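Local coordinates for protein AlyGC (Glaciecola chathamensis, PDB 5GKD) that probably degrades alginate by lyase chemistry, as a calcium-containing member of polysaccharide lyase family 6, at residues Asn275-Tyr283 and Thr315-Gln323; Lys365-Gln373 and Ile379-Ile388. All coordinates share one frame; numbering follows the deposited sequence.

Contacts 1 and 2 both join parallel strands of neighbouring coils in the chondroitinase B-like region of AlyGC. Contact 1 joins strands 271-278 and 310-317 and follows the chain round the turn to strand 322-326; it is the more buried, with one exposed residue among those that touch. Contact 2 pairs 364-372 with 383-386 farther along the same stack, and seven of its touching residues are exposed. Their centres lie 16 Å apart. Both share parallel backbone hydrogen bonds and apolar packing; contact 1 adds two bridging waters, whereas contact 2 adds a phenylalanine pair and a twice-bonded carbonyl, with two like-charged pairs near each other among its exposed residues.

Contact 1: residues Asn275-Tyr283 and Thr315-Gln323; sequences NYLEGLTGY and TLVNVEHIQ
Y276 and T315 begin a parallel pairing between successive coils of a right-handed beta-helix, the fold of the pectate lyase-like clan. The axes of segments 276-278 and 315-317 come within 4.8 Å, with 6° between their directions. L277 lies between two partners: its N donates to T315 O, while its O receives V317 N at 2.8 Å in a nearly straight bond. G279 N to V317 O continues the pairing to the turn, where E320 N reaches L280 O.

L277 and V319 show how aliphatic groups fill the spacing inside: V319 CG2 rests 4.0 Å from L277 CB. On the other face, Y276 extends its ring from a CG anti to the backbone N (chi1 179°), passing T315 CG2 obliquely, and its hydroxyl, also bonded to L398 N, donates to E278 OE1 from above the carboxylate plane; E278 OE2 also forms a salt bridge with R392.

E320 can be followed atom by atom. CB and CG pass close to L280 O, CG at 3.7 Å; CD comes beside T281 CA and CB; OE2 ends near T281 CG2, the side chains running alongside. OE1 accepts from a water that also donates to T281 O. Y283 CB sits over one face of the H321 ring, 3.9 Å from its centroid, and G282 O meets the ring edge 3.3 Å from H321 CD2.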
ATOM      1  N   ASN A 275     -40.577 -12.445  18.599  1.00 20.17           N
ATOM      2  CA  ASN A 275     -39.211 -12.015  18.854  1.00 17.60           C
ATOM      3  C   ASN A 275     -39.155 -10.958  19.957  1.00 20.49           C
ATOM      4  O   ASN A 275     -40.022 -10.088  20.058  1.00 20.61           O
ATOM      5  CB  ASN A 275     -38.565 -11.450  17.584  1.00 15.64           C
ATOM      6  CG  ASN A 275     -38.554 -12.446  16.450  1.00 19.00           C
ATOM      7  OD1 ASN A 275     -37.763 -13.398  16.442  1.00 22.11           O
ATOM      8  ND2 ASN A 275     -39.432 -12.235  15.482  1.00 16.16           N
ATOM      9  N   TYR A 276     -38.086 -11.008  20.748  1.00 21.14           N
ATOM     10  CA  TYR A 276     -37.885 -10.118  21.883  1.00 21.23           C
ATOM     11  C   TYR A 276     -36.686  -9.217  21.624  1.00 18.64           C
ATOM     12  O   TYR A 276     -35.588  -9.713  21.350  1.00 18.89           O
ATOM     13  CB  TYR A 276     -37.681 -10.933  23.165  1.00 16.01           C
ATOM     14  CG  TYR A 276     -37.448 -10.107  24.404  1.00 21.43           C
ATOM     15  CD1 TYR A 276     -36.176  -9.638  24.732  1.00 18.91           C
ATOM     16  CD2 TYR A 276     -38.499  -9.799  25.250  1.00 18.96           C
ATOM     17  CE1 TYR A 276     -35.970  -8.899  25.868  1.00 22.46           C
ATOM     18  CE2 TYR A 276     -38.306  -9.061  26.381  1.00 20.34           C
ATOM     19  CZ  TYR A 276     -37.046  -8.612  26.689  1.00 21.58           C
ATOM     20  OH  TYR A 276     -36.871  -7.892  27.826  1.00 22.54           O
ATOM     21  N   LEU A 277     -36.893  -7.905  21.750  1.00 18.20           N
ATOM     22  CA  LEU A 277     -35.922  -6.878  21.374  1.00 19.66           C
ATOM     23  C   LEU A 277     -35.812  -5.854  22.500  1.00 21.29           C
ATOM     24  O   LEU A 277     -36.810  -5.233  22.881  1.00 20.30           O
ATOM     25  CB  LEU A 277     -36.332  -6.187  20.062  1.00 17.77           C
ATOM     26  CG  LEU A 277     -36.451  -7.020  18.776  1.00 20.82           C
ATOM     27  CD1 LEU A 277     -37.750  -7.779  18.682  1.00 21.68           C
ATOM     28  CD2 LEU A 277     -36.286  -6.152  17.536  1.00 22.67           C
ATOM     29  N   GLU A 278     -34.604  -5.670  23.026  1.00 20.79           N
ATOM     30  CA  GLU A 278     -34.391  -4.824  24.188  1.00 21.64           C
ATOM     31  C   GLU A 278     -33.120  -4.011  24.030  1.00 21.04           C
ATOM     32  O   GLU A 278     -32.075  -4.543  23.666  1.00 19.31           O
ATOM     33  CB  GLU A 278     -34.294  -5.646  25.488  1.00 19.16           C
ATOM     34  CG  GLU A 278     -34.082  -4.800  26.724  1.00 20.66           C
ATOM     35  CD  GLU A 278     -33.999  -5.619  28.003  1.00 26.63           C
ATOM     36  OE1 GLU A 278     -34.305  -6.829  27.971  1.00 29.20           O
ATOM     37  OE2 GLU A 278     -33.624  -5.050  29.047  1.00 30.46           O
ATOM     38  N   GLY A 279     -33.222  -2.724  24.349  1.00 23.80           N
ATOM     39  CA  GLY A 279     -32.073  -1.844  24.485  1.00 22.10           C
ATOM     40  C   GLY A 279     -31.310  -1.637  23.200  1.00 21.72           C
ATOM     41  O   GLY A 279     -30.073  -1.571  23.222  1.00 24.17           O
ATOM     42  N   LEU A 280     -32.016  -1.527  22.083  1.00 18.82           N
ATOM     43  CA  LEU A 280     -31.425  -1.383  20.760  1.00 18.93           C
ATOM     44  C   LEU A 280     -31.416   0.083  20.363  1.00 19.69           C
ATOM     45  O   LEU A 280     -32.459   0.741  20.387  1.00 21.29           O
ATOM     46  CB  LEU A 280     -32.215  -2.188  19.731  1.00 18.08           C
ATOM     47  CG  LEU A 280     -32.367  -3.668  20.063  1.00 18.41           C
ATOM     48  CD1 LEU A 280     -33.167  -4.355  18.971  1.00 20.91           C
ATOM     49  CD2 LEU A 280     -30.978  -4.281  20.166  1.00 18.45           C
ATOM     50  N   THR A 281     -30.249   0.587  19.981  1.00 19.76           N
ATOM     51  CA  THR A 281     -30.080   2.010  19.760  1.00 21.30           C
ATOM     52  C   THR A 281     -29.939   2.386  18.298  1.00 22.46           C
ATOM     53  O   THR A 281     -29.785   3.568  18.003  1.00 24.83           O
ATOM     54  CB  THR A 281     -28.853   2.524  20.514  1.00 20.94           C
ATOM     55  OG1 THR A 281     -27.687   1.991  19.890  1.00 24.14           O
ATOM     56  CG2 THR A 281     -28.879   2.058  21.930  1.00 20.54           C
ATOM     57  N   GLY A 282     -29.974   1.438  17.382  1.00 23.41           N
ATOM     58  CA  GLY A 282     -29.660   1.758  16.004  1.00 21.91           C
ATOM     59  C   GLY A 282     -30.779   2.482  15.302  1.00 21.15           C
ATOM     60  O   GLY A 282     -31.907   2.549  15.783  1.00 23.73           O
ATOM     61  N   TYR A 283     -30.465   2.994  14.116  1.00 22.93           N
ATOM     62  CA  TYR A 283     -31.431   3.739  13.317  1.00 22.93           C
ATOM     63  C   TYR A 283     -31.218   3.421  11.842  1.00 21.46           C
ATOM     64  O   TYR A 283     -30.271   2.736  11.464  1.00 21.29           O
ATOM     65  CB  TYR A 283     -31.336   5.254  13.575  1.00 20.00           C
ATOM     66  CG  TYR A 283     -29.968   5.857  13.359  1.00 25.05           C
ATOM     67  CD1 TYR A 283     -29.563   6.277  12.100  1.00 24.41           C
ATOM     68  CD2 TYR A 283     -29.079   6.004  14.414  1.00 25.33           C
ATOM     69  CE1 TYR A 283     -28.313   6.831  11.902  1.00 27.20           C
ATOM     70  CE2 TYR A 283     -27.834   6.549  14.222  1.00 26.11           C
ATOM     71  CZ  TYR A 283     -27.456   6.965  12.968  1.00 28.08           C
ATOM     72  OH  TYR A 283     -26.210   7.511  12.791  1.00 34.26           O
ATOM     73  N   THR A 315     -42.017  -8.235  21.224  1.00 18.95           N
ATOM     74  CA  THR A 315     -41.865  -7.335  22.356  1.00 18.96           C
ATOM     75  C   THR A 315     -40.693  -6.413  22.083  1.00 19.00           C
ATOM     76  O   THR A 315     -39.606  -6.874  21.733  1.00 20.52           O
ATOM     77  CB  THR A 315     -41.635  -8.107  23.651  1.00 19.28           C
ATOM     78  OG1 THR A 315     -42.833  -8.802  23.998  1.00 23.46           O
ATOM     79  CG2 THR A 315     -41.227  -7.145  24.767  1.00 22.07           C
ATOM     80  N   LEU A 316     -40.910  -5.113  22.228  1.00 21.53           N
ATOM     81  CA  LEU A 316     -39.870  -4.132  21.956  1.00 21.23           C
ATOM     82  C   LEU A 316     -39.758  -3.221  23.168  1.00 21.95           C
ATOM     83  O   LEU A 316     -40.633  -2.378  23.397  1.00 21.95           O
ATOM     84  CB  LEU A 316     -40.175  -3.344  20.681  1.00 21.02           C
ATOM     85  CG  LEU A 316     -40.202  -4.179  19.393  1.00 21.47           C
ATOM     86  CD1 LEU A 316     -41.582  -4.673  19.063  1.00 21.64           C
ATOM     87  CD2 LEU A 316     -39.627  -3.402  18.192  1.00 18.98           C
ATOM     88  N   VAL A 317     -38.686  -3.390  23.939  1.00 20.92           N
ATOM     89  CA  VAL A 317     -38.448  -2.615  25.150  1.00 19.42           C
ATOM     90  C   VAL A 317     -37.277  -1.680  24.904  1.00 23.18           C
ATOM     91  O   VAL A 317     -36.176  -2.134  24.564  1.00 25.80           O
ATOM     92  CB  VAL A 317     -38.159  -3.520  26.354  1.00 20.65           C
ATOM     93  CG1 VAL A 317     -37.966  -2.685  27.600  1.00 21.17           C
ATOM     94  CG2 VAL A 317     -39.252  -4.509  26.548  1.00 20.94           C
ATOM     95  N   ASN A 318     -37.505  -0.381  25.114  1.00 23.30           N
ATOM     96  CA  ASN A 318     -36.487   0.654  24.915  1.00 23.87           C
ATOM     97  C   ASN A 318     -35.759   0.467  23.583  1.00 24.08           C
ATOM     98  O   ASN A 318     -34.531   0.515  23.502  1.00 22.31           O
ATOM     99  CB  ASN A 318     -35.503   0.691  26.085  1.00 22.17           C
ATOM    100  CG  ASN A 318     -36.179   1.083  27.394  1.00 28.39           C
ATOM    101  OD1 ASN A 318     -37.238   1.693  27.386  1.00 31.41           O
ATOM    102  ND2 ASN A 318     -35.573   0.729  28.515  1.00 28.05           N
ATOM    103  N   VAL A 319     -36.529   0.212  22.531  1.00 22.69           N
ATOM    104  CA  VAL A 319     -36.003   0.170  21.174  1.00 18.28           C
ATOM    105  C   VAL A 319     -36.160   1.582  20.636  1.00 23.00           C
ATOM    106  O   VAL A 319     -37.276   2.095  20.537  1.00 21.30           O
ATOM    107  CB  VAL A 319     -36.729  -0.872  20.317  1.00 20.66           C
ATOM    108  CG1 VAL A 319     -36.328  -0.759  18.858  1.00 21.88           C
ATOM    109  CG2 VAL A 319     -36.402  -2.273  20.833  1.00 17.88           C
ATOM    110  N   GLU A 320     -35.038   2.243  20.358  1.00 25.07           N
ATOM    111  CA  GLU A 320     -35.111   3.672  20.095  1.00 21.55           C
ATOM    112  C   GLU A 320     -35.738   3.972  18.742  1.00 19.95           C
ATOM    113  O   GLU A 320     -36.409   4.994  18.602  1.00 22.98           O
ATOM    114  CB  GLU A 320     -33.724   4.299  20.218  1.00 22.09           C
ATOM    115  CG  GLU A 320     -33.159   4.116  21.626  1.00 25.75           C
ATOM    116  CD  GLU A 320     -31.818   4.789  21.866  1.00 31.64           C
ATOM    117  OE1 GLU A 320     -31.320   5.525  20.982  1.00 32.21           O
ATOM    118  OE2 GLU A 320     -31.264   4.579  22.969  1.00 41.63           O
ATOM    119  N   HIS A 321     -35.572   3.106  17.744  1.00 19.98           N
ATOM    120  CA  HIS A 321     -36.114   3.411  16.426  1.00 19.75           C
ATOM    121  C   HIS A 321     -36.854   2.219  15.836  1.00 23.71           C
ATOM    122  O   HIS A 321     -36.288   1.129  15.699  1.00 21.82           O
ATOM    123  CB  HIS A 321     -35.011   3.898  15.484  1.00 21.66           C
ATOM    124  CG  HIS A 321     -34.386   5.184  15.924  1.00 20.99           C
ATOM    125  ND1 HIS A 321     -34.971   6.408  15.695  1.00 23.04           N
ATOM    126  CD2 HIS A 321     -33.250   5.434  16.611  1.00 20.98           C
ATOM    127  CE1 HIS A 321     -34.215   7.361  16.209  1.00 20.72           C
ATOM    128  NE2 HIS A 321     -33.166   6.795  16.773  1.00 23.38           N
ATOM    129  N   ILE A 322     -38.119   2.444  15.491  1.00 18.44           N
ATOM    130  CA  ILE A 322     -38.923   1.553  14.672  1.00 23.33           C
ATOM    131  C   ILE A 322     -39.253   2.341  13.418  1.00 23.72           C
ATOM    132  O   ILE A 322     -39.977   3.339  13.489  1.00 26.86           O
ATOM    133  CB  ILE A 322     -40.213   1.107  15.379  1.00 22.44           C
ATOM    134  CG1 ILE A 322     -39.919   0.261  16.620  1.00 22.39           C
ATOM    135  CG2 ILE A 322     -41.114   0.364  14.410  1.00 22.01           C
ATOM    136  CD1 ILE A 322     -41.183  -0.026  17.435  1.00 21.52           C
ATOM    137  N   GLN A 323     -38.748   1.910  12.268  1.00 22.22           N
ATOM    138  CA  GLN A 323     -38.803   2.740  11.075  1.00 23.67           C
ATOM    139  C   GLN A 323     -39.545   2.018   9.961  1.00 24.46           C
ATOM    140  O   GLN A 323     -39.162   0.915   9.557  1.00 26.20           O
ATOM    141  CB  GLN A 323     -37.396   3.164  10.665  1.00 19.85           C
ATOM    142  CG  GLN A 323     -36.728   3.959  11.783  1.00 21.49           C
ATOM    143  CD  GLN A 323     -35.581   4.863  11.320  1.00 24.31           C
ATOM    144  OE1 GLN A 323     -35.051   4.715  10.224  1.00 25.74           O
ATOM    145  NE2 GLN A 323     -35.201   5.809  12.169  1.00 24.42           N
TER
HETATM  146  O   HOH W   1     -33.365   1.126  17.596  1.00 17.86           O
HETATM  147  O   HOH W   2     -30.136   6.305  18.738  1.00 31.30           O

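Contact 2: residues Lys365-Gln373 and Ile379-Ile388; sequences KFKDNLLNQ and INKGFEQADI
F366 and F383 meet obliquely where the chain loops round through a type II turn (N380 to F383) to lay another parallel strand beside 369-372, their ring planes 41° apart. With both CG atoms anti to the carbonyl carbon, the rings are swung beside their own backbone N, and F366 CD2 comes within 3.4 Å of F383 CE1. I379 CD1 lies over a face of the F366 ring, which also meets F324 edge-to-face. N369 CB sits over a face of F383, 4.0 Å from the ring centroid. With F383 reduced to an alanine, the F366 ring and N369 CB are likely to lose their shared neighbour, opening a gap that also borders I346 and I355.

N369 grips G382 O twice, through its backbone N at 3.1 Å and through ND2 at 3.2 Å, the donors arriving from opposite faces of the carbonyl plane. ND2 also bonds to M341 O, and OD1 accepts from N344 N, so the amide is held in its orientation. G382 has backbone angles that call for glycine, and a CB there would run into F366 O.

Farther along, L370 places CG anti to its backbone N (chi1 -173°); CD2 then meets I388 CD1 tip to tip at 3.6 Å, and CD1 touches A386 CB. At the end, the amide of Q373 stacks on the D387 carboxylate, planes 17° apart. With E384 N to N369 O, L371 N to E384 O and A386 N to L371 O, the pairing is that of adjacent parallel strands in a beta-helix, the N369 side chain bonded to the preceding strand's backbone.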
ATOM      1  N   LYS A 365     -51.504  -2.693   7.928  1.00 23.40           N
ATOM      2  CA  LYS A 365     -52.637  -2.558   8.831  1.00 23.97           C
ATOM      3  C   LYS A 365     -52.207  -2.941  10.237  1.00 22.78           C
ATOM      4  O   LYS A 365     -51.667  -4.030  10.467  1.00 25.01           O
ATOM      5  CB  LYS A 365     -53.852  -3.379   8.386  1.00 28.07           C
ATOM      6  CG  LYS A 365     -55.168  -2.553   8.570  1.00 31.85           C
ATOM      7  CD  LYS A 365     -56.332  -3.360   9.151  1.00 34.75           C
ATOM      8  CE  LYS A 365     -57.277  -2.486  10.027  1.00 30.72           C
ATOM      9  NZ  LYS A 365     -57.927  -1.287   9.383  1.00 27.31           N
ATOM     10  N   PHE A 366     -52.428  -2.030  11.164  1.00 25.42           N
ATOM     11  CA  PHE A 366     -52.061  -2.190  12.559  1.00 23.83           C
ATOM     12  C   PHE A 366     -53.307  -2.563  13.350  1.00 24.71           C
ATOM     13  O   PHE A 366     -54.356  -1.943  13.180  1.00 24.09           O
ATOM     14  CB  PHE A 366     -51.453  -0.892  13.100  1.00 23.78           C
ATOM     15  CG  PHE A 366     -50.208  -0.437  12.371  1.00 22.81           C
ATOM     16  CD1 PHE A 366     -50.299   0.320  11.221  1.00 23.50           C
ATOM     17  CD2 PHE A 366     -48.948  -0.774  12.850  1.00 20.30           C
ATOM     18  CE1 PHE A 366     -49.155   0.740  10.553  1.00 25.43           C
ATOM     19  CE2 PHE A 366     -47.803  -0.365  12.186  1.00 24.14           C
ATOM     20  CZ  PHE A 366     -47.901   0.397  11.042  1.00 20.04           C
ATOM     21  N   LYS A 367     -53.182  -3.556  14.222  1.00 24.65           N
ATOM     22  CA  LYS A 367     -54.297  -4.005  15.039  1.00 24.41           C
ATOM     23  C   LYS A 367     -53.777  -4.536  16.365  1.00 26.76           C
ATOM     24  O   LYS A 367     -52.795  -5.275  16.396  1.00 23.63           O
ATOM     25  CB  LYS A 367     -55.082  -5.101  14.330  1.00 28.46           C
ATOM     26  CG  LYS A 367     -56.495  -4.754  14.070  1.00 40.63           C
ATOM     27  CD  LYS A 367     -57.056  -5.671  13.015  1.00 41.73           C
ATOM     28  CE  LYS A 367     -58.581  -5.538  12.981  1.00 50.37           C
ATOM     29  NZ  LYS A 367     -59.081  -4.130  12.864  1.00 46.09           N
ATOM     30  N   ASP A 368     -54.429  -4.142  17.456  1.00 27.39           N
ATOM     31  CA  ASP A 368     -54.173  -4.743  18.765  1.00 28.56           C
ATOM     32  C   ASP A 368     -52.703  -4.661  19.176  1.00 27.63           C
ATOM     33  O   ASP A 368     -52.144  -5.627  19.686  1.00 28.22           O
ATOM     34  CB  ASP A 368     -54.649  -6.195  18.803  1.00 27.42           C
ATOM     35  CG  ASP A 368     -56.137  -6.318  18.576  1.00 33.28           C
ATOM     36  OD1 ASP A 368     -56.881  -5.450  19.074  1.00 39.89           O
ATOM     37  OD2 ASP A 368     -56.567  -7.265  17.877  1.00 40.10           O
ATOM     38  N   ASN A 369     -52.068  -3.512  18.963  1.00 25.32           N
ATOM     39  CA  ASN A 369     -50.736  -3.279  19.510  1.00 23.41           C
ATOM     40  C   ASN A 369     -50.839  -2.451  20.783  1.00 26.83           C
ATOM     41  O   ASN A 369     -51.643  -1.523  20.859  1.00 34.73           O
ATOM     42  CB  ASN A 369     -49.833  -2.581  18.495  1.00 23.52           C
ATOM     43  CG  ASN A 369     -49.668  -3.388  17.228  1.00 21.21           C
ATOM     44  OD1 ASN A 369     -48.997  -4.421  17.219  1.00 20.89           O
ATOM     45  ND2 ASN A 369     -50.296  -2.931  16.155  1.00 18.40           N
ATOM     46  N   LEU A 370     -50.028  -2.794  21.785  1.00 28.87           N
ATOM     47  CA  LEU A 370     -50.091  -2.172  23.101  1.00 23.89           C
ATOM     48  C   LEU A 370     -48.842  -1.339  23.351  1.00 22.74           C
ATOM     49  O   LEU A 370     -47.713  -1.809  23.143  1.00 24.92           O
ATOM     50  CB  LEU A 370     -50.249  -3.213  24.214  1.00 20.17           C
ATOM     51  CG  LEU A 370     -50.484  -2.621  25.609  1.00 26.66           C
ATOM     52  CD1 LEU A 370     -51.828  -1.891  25.645  1.00 26.35           C
ATOM     53  CD2 LEU A 370     -50.449  -3.678  26.701  1.00 23.42           C
ATOM     54  N   LEU A 371     -49.062  -0.119  23.816  1.00 22.69           N
ATOM     55  CA  LEU A 371     -48.054   0.878  24.126  1.00 22.00           C
ATOM     56  C   LEU A 371     -48.197   1.266  25.588  1.00 26.02           C
ATOM     57  O   LEU A 371     -49.317   1.344  26.104  1.00 27.01           O
ATOM     58  CB  LEU A 371     -48.274   2.136  23.289  1.00 25.73           C
ATOM     59  CG  LEU A 371     -47.305   2.736  22.292  1.00 29.88           C
ATOM     60  CD1 LEU A 371     -47.860   4.079  21.841  1.00 26.08           C
ATOM     61  CD2 LEU A 371     -45.925   2.883  22.884  1.00 30.36           C
ATOM     62  N   ASN A 372     -47.078   1.561  26.248  1.00 25.22           N
ATOM     63  CA  ASN A 372     -47.173   2.124  27.587  1.00 24.71           C
ATOM     64  C   ASN A 372     -47.634   3.580  27.513  1.00 29.72           C
ATOM     65  O   ASN A 372     -47.401   4.282  26.524  1.00 24.95           O
ATOM     66  CB  ASN A 372     -45.847   1.988  28.347  1.00 23.27           C
ATOM     67  CG  ASN A 372     -44.710   2.779  27.722  1.00 25.97           C
ATOM     68  OD1 ASN A 372     -44.268   2.493  26.607  1.00 27.59           O
ATOM     69  ND2 ASN A 372     -44.200   3.751  28.459  1.00 25.35           N
ATOM     70  N   GLN A 373     -48.308   4.025  28.580  1.00 26.44           N
ATOM     71  CA  GLN A 373     -49.105   5.248  28.507  1.00 30.31           C
ATOM     72  C   GLN A 373     -48.248   6.501  28.384  1.00 30.56           C
ATOM     73  O   GLN A 373     -48.720   7.510  27.854  1.00 30.98           O
ATOM     74  CB  GLN A 373     -50.003   5.353  29.739  1.00 29.77           C
ATOM     75  CG  GLN A 373     -49.233   5.295  31.044  1.00 31.60           C
ATOM     76  CD  GLN A 373     -50.134   5.348  32.264  1.00 36.92           C
ATOM     77  OE1 GLN A 373     -51.362   5.255  32.160  1.00 35.57           O
ATOM     78  NE2 GLN A 373     -49.522   5.500  33.432  1.00 40.20           N
ATOM     79  N   ILE A 379     -48.787   6.718  15.788  1.00 29.85           N
ATOM     80  CA  ILE A 379     -49.860   6.205  14.945  1.00 36.47           C
ATOM     81  C   ILE A 379     -51.079   5.989  15.832  1.00 36.22           C
ATOM     82  O   ILE A 379     -50.955   5.424  16.922  1.00 37.01           O
ATOM     83  CB  ILE A 379     -49.456   4.889  14.253  1.00 32.94           C
ATOM     84  CG1 ILE A 379     -48.246   5.109  13.349  1.00 31.30           C
ATOM     85  CG2 ILE A 379     -50.620   4.311  13.459  1.00 31.57           C
ATOM     86  CD1 ILE A 379     -47.504   3.822  13.002  1.00 24.25           C
ATOM     87  N   ASN A 380     -52.255   6.419  15.371  1.00 39.73           N
ATOM     88  CA  ASN A 380     -53.456   6.334  16.221  1.00 46.78           C
ATOM     89  C   ASN A 380     -54.166   4.988  16.125  1.00 40.43           C
ATOM     90  O   ASN A 380     -54.170   4.220  17.101  1.00 41.25           O
ATOM     91  CB  ASN A 380     -54.407   7.492  15.913  1.00 51.27           C
ATOM     92  CG  ASN A 380     -54.468   8.491  17.051  1.00 56.76           C
ATOM     93  OD1 ASN A 380     -53.783   8.329  18.063  1.00 55.10           O
ATOM     94  ND2 ASN A 380     -55.286   9.529  16.894  1.00 60.63           N
ATOM     95  N   LYS A 381     -54.796   4.685  14.986  1.00 35.24           N
ATOM     96  CA  LYS A 381     -55.518   3.423  14.867  1.00 31.82           C
ATOM     97  C   LYS A 381     -54.550   2.253  14.991  1.00 33.23           C
ATOM     98  O   LYS A 381     -53.499   2.228  14.350  1.00 28.88           O
ATOM     99  CB  LYS A 381     -56.258   3.297  13.527  1.00 36.34           C
ATOM    100  CG  LYS A 381     -57.328   4.311  13.213  1.00 38.29           C
ATOM    101  CD  LYS A 381     -58.550   3.695  12.469  1.00 35.77           C
ATOM    102  CE  LYS A 381     -58.254   2.492  11.557  1.00 35.04           C
ATOM    103  NZ  LYS A 381     -57.519   2.799  10.278  1.00 45.39           N
ATOM    104  N   GLY A 382     -54.929   1.267  15.794  1.00 34.03           N
ATOM    105  CA  GLY A 382     -54.171   0.045  15.924  1.00 29.55           C
ATOM    106  C   GLY A 382     -53.213   0.015  17.086  1.00 26.50           C
ATOM    107  O   GLY A 382     -52.535  -1.000  17.281  1.00 27.54           O
ATOM    108  N   PHE A 383     -53.120   1.094  17.853  1.00 28.49           N
ATOM    109  CA  PHE A 383     -52.295   1.133  19.051  1.00 29.28           C
ATOM    110  C   PHE A 383     -53.151   1.615  20.215  1.00 31.27           C
ATOM    111  O   PHE A 383     -53.818   2.645  20.115  1.00 34.52           O
ATOM    112  CB  PHE A 383     -51.083   2.048  18.864  1.00 28.28           C
ATOM    113  CG  PHE A 383     -50.041   1.506  17.906  1.00 27.15           C
ATOM    114  CD1 PHE A 383     -50.197   1.629  16.535  1.00 24.12           C
ATOM    115  CD2 PHE A 383     -48.901   0.895  18.387  1.00 26.76           C
ATOM    116  CE1 PHE A 383     -49.236   1.151  15.662  1.00 25.95           C
ATOM    117  CE2 PHE A 383     -47.930   0.410  17.519  1.00 24.98           C
ATOM    118  CZ  PHE A 383     -48.097   0.533  16.158  1.00 25.18           C
ATOM    119  N   GLU A 384     -53.162   0.863  21.303  1.00 28.17           N
ATOM    120  CA  GLU A 384     -53.823   1.323  22.508  1.00 29.03           C
ATOM    121  C   GLU A 384     -52.775   1.515  23.588  1.00 27.99           C
ATOM    122  O   GLU A 384     -51.705   0.895  23.571  1.00 29.82           O
ATOM    123  CB  GLU A 384     -54.888   0.335  22.996  1.00 33.45           C
ATOM    124  CG  GLU A 384     -54.444  -1.136  22.899  1.00 43.36           C
ATOM    125  CD  GLU A 384     -55.572  -2.117  23.063  1.00 51.94           C
ATOM    126  OE1 GLU A 384     -56.292  -2.081  24.066  1.00 53.98           O
ATOM    127  OE2 GLU A 384     -55.750  -2.854  22.113  1.00 57.85           O
ATOM    128  N   GLN A 385     -53.100   2.374  24.528  1.00 24.15           N
ATOM    129  CA  GLN A 385     -52.168   2.736  25.575  1.00 27.27           C
ATOM    130  C   GLN A 385     -52.674   2.247  26.918  1.00 23.61           C
ATOM    131  O   GLN A 385     -53.879   2.240  27.178  1.00 25.49           O
ATOM    132  CB  GLN A 385     -51.966   4.237  25.609  1.00 28.33           C
ATOM    133  CG  GLN A 385     -51.348   4.773  24.352  1.00 33.71           C
ATOM    134  CD  GLN A 385     -51.085   6.251  24.461  1.00 34.26           C
ATOM    135  OE1 GLN A 385     -51.909   7.066  24.062  1.00 36.72           O
ATOM    136  NE2 GLN A 385     -49.941   6.605  25.026  1.00 33.70           N
ATOM    137  N   ALA A 386     -51.740   1.849  27.773  1.00 23.51           N
ATOM    138  CA  ALA A 386     -52.110   1.345  29.087  1.00 24.67           C
ATOM    139  C   ALA A 386     -50.984   1.599  30.070  1.00 25.67           C
ATOM    140  O   ALA A 386     -49.838   1.834  29.688  1.00 28.90           O
ATOM    141  CB  ALA A 386     -52.447  -0.151  29.051  1.00 20.87           C
ATOM    142  N   ASP A 387     -51.332   1.542  31.348  1.00 25.47           N
ATOM    143  CA  ASP A 387     -50.349   1.566  32.417  1.00 26.83           C
ATOM    144  C   ASP A 387     -49.646   0.214  32.446  1.00 27.49           C
ATOM    145  O   ASP A 387     -50.220  -0.782  32.884  1.00 31.19           O
ATOM    146  CB  ASP A 387     -51.034   1.870  33.745  1.00 29.07           C
ATOM    147  CG  ASP A 387     -50.050   2.142  34.852  1.00 35.71           C
ATOM    148  OD1 ASP A 387     -48.842   1.932  34.636  1.00 34.86           O
ATOM    149  OD2 ASP A 387     -50.484   2.568  35.940  1.00 45.19           O
ATOM    150  N   ILE A 388     -48.410   0.164  31.957  1.00 31.75           N
ATOM    151  CA  ILE A 388     -47.651  -1.075  31.854  1.00 26.49           C
ATOM    152  C   ILE A 388     -46.438  -0.960  32.754  1.00 31.73           C
ATOM    153  O   ILE A 388     -45.711   0.036  32.689  1.00 31.69           O
ATOM    154  CB  ILE A 388     -47.206  -1.359  30.407  1.00 27.83           C
ATOM    155  CG1 ILE A 388     -48.395  -1.404  29.454  1.00 24.62           C
ATOM    156  CG2 ILE A 388     -46.418  -2.664  30.336  1.00 27.83           C
ATOM    157  CD1 ILE A 388     -47.969  -1.478  28.005  1.00 23.89           C
TER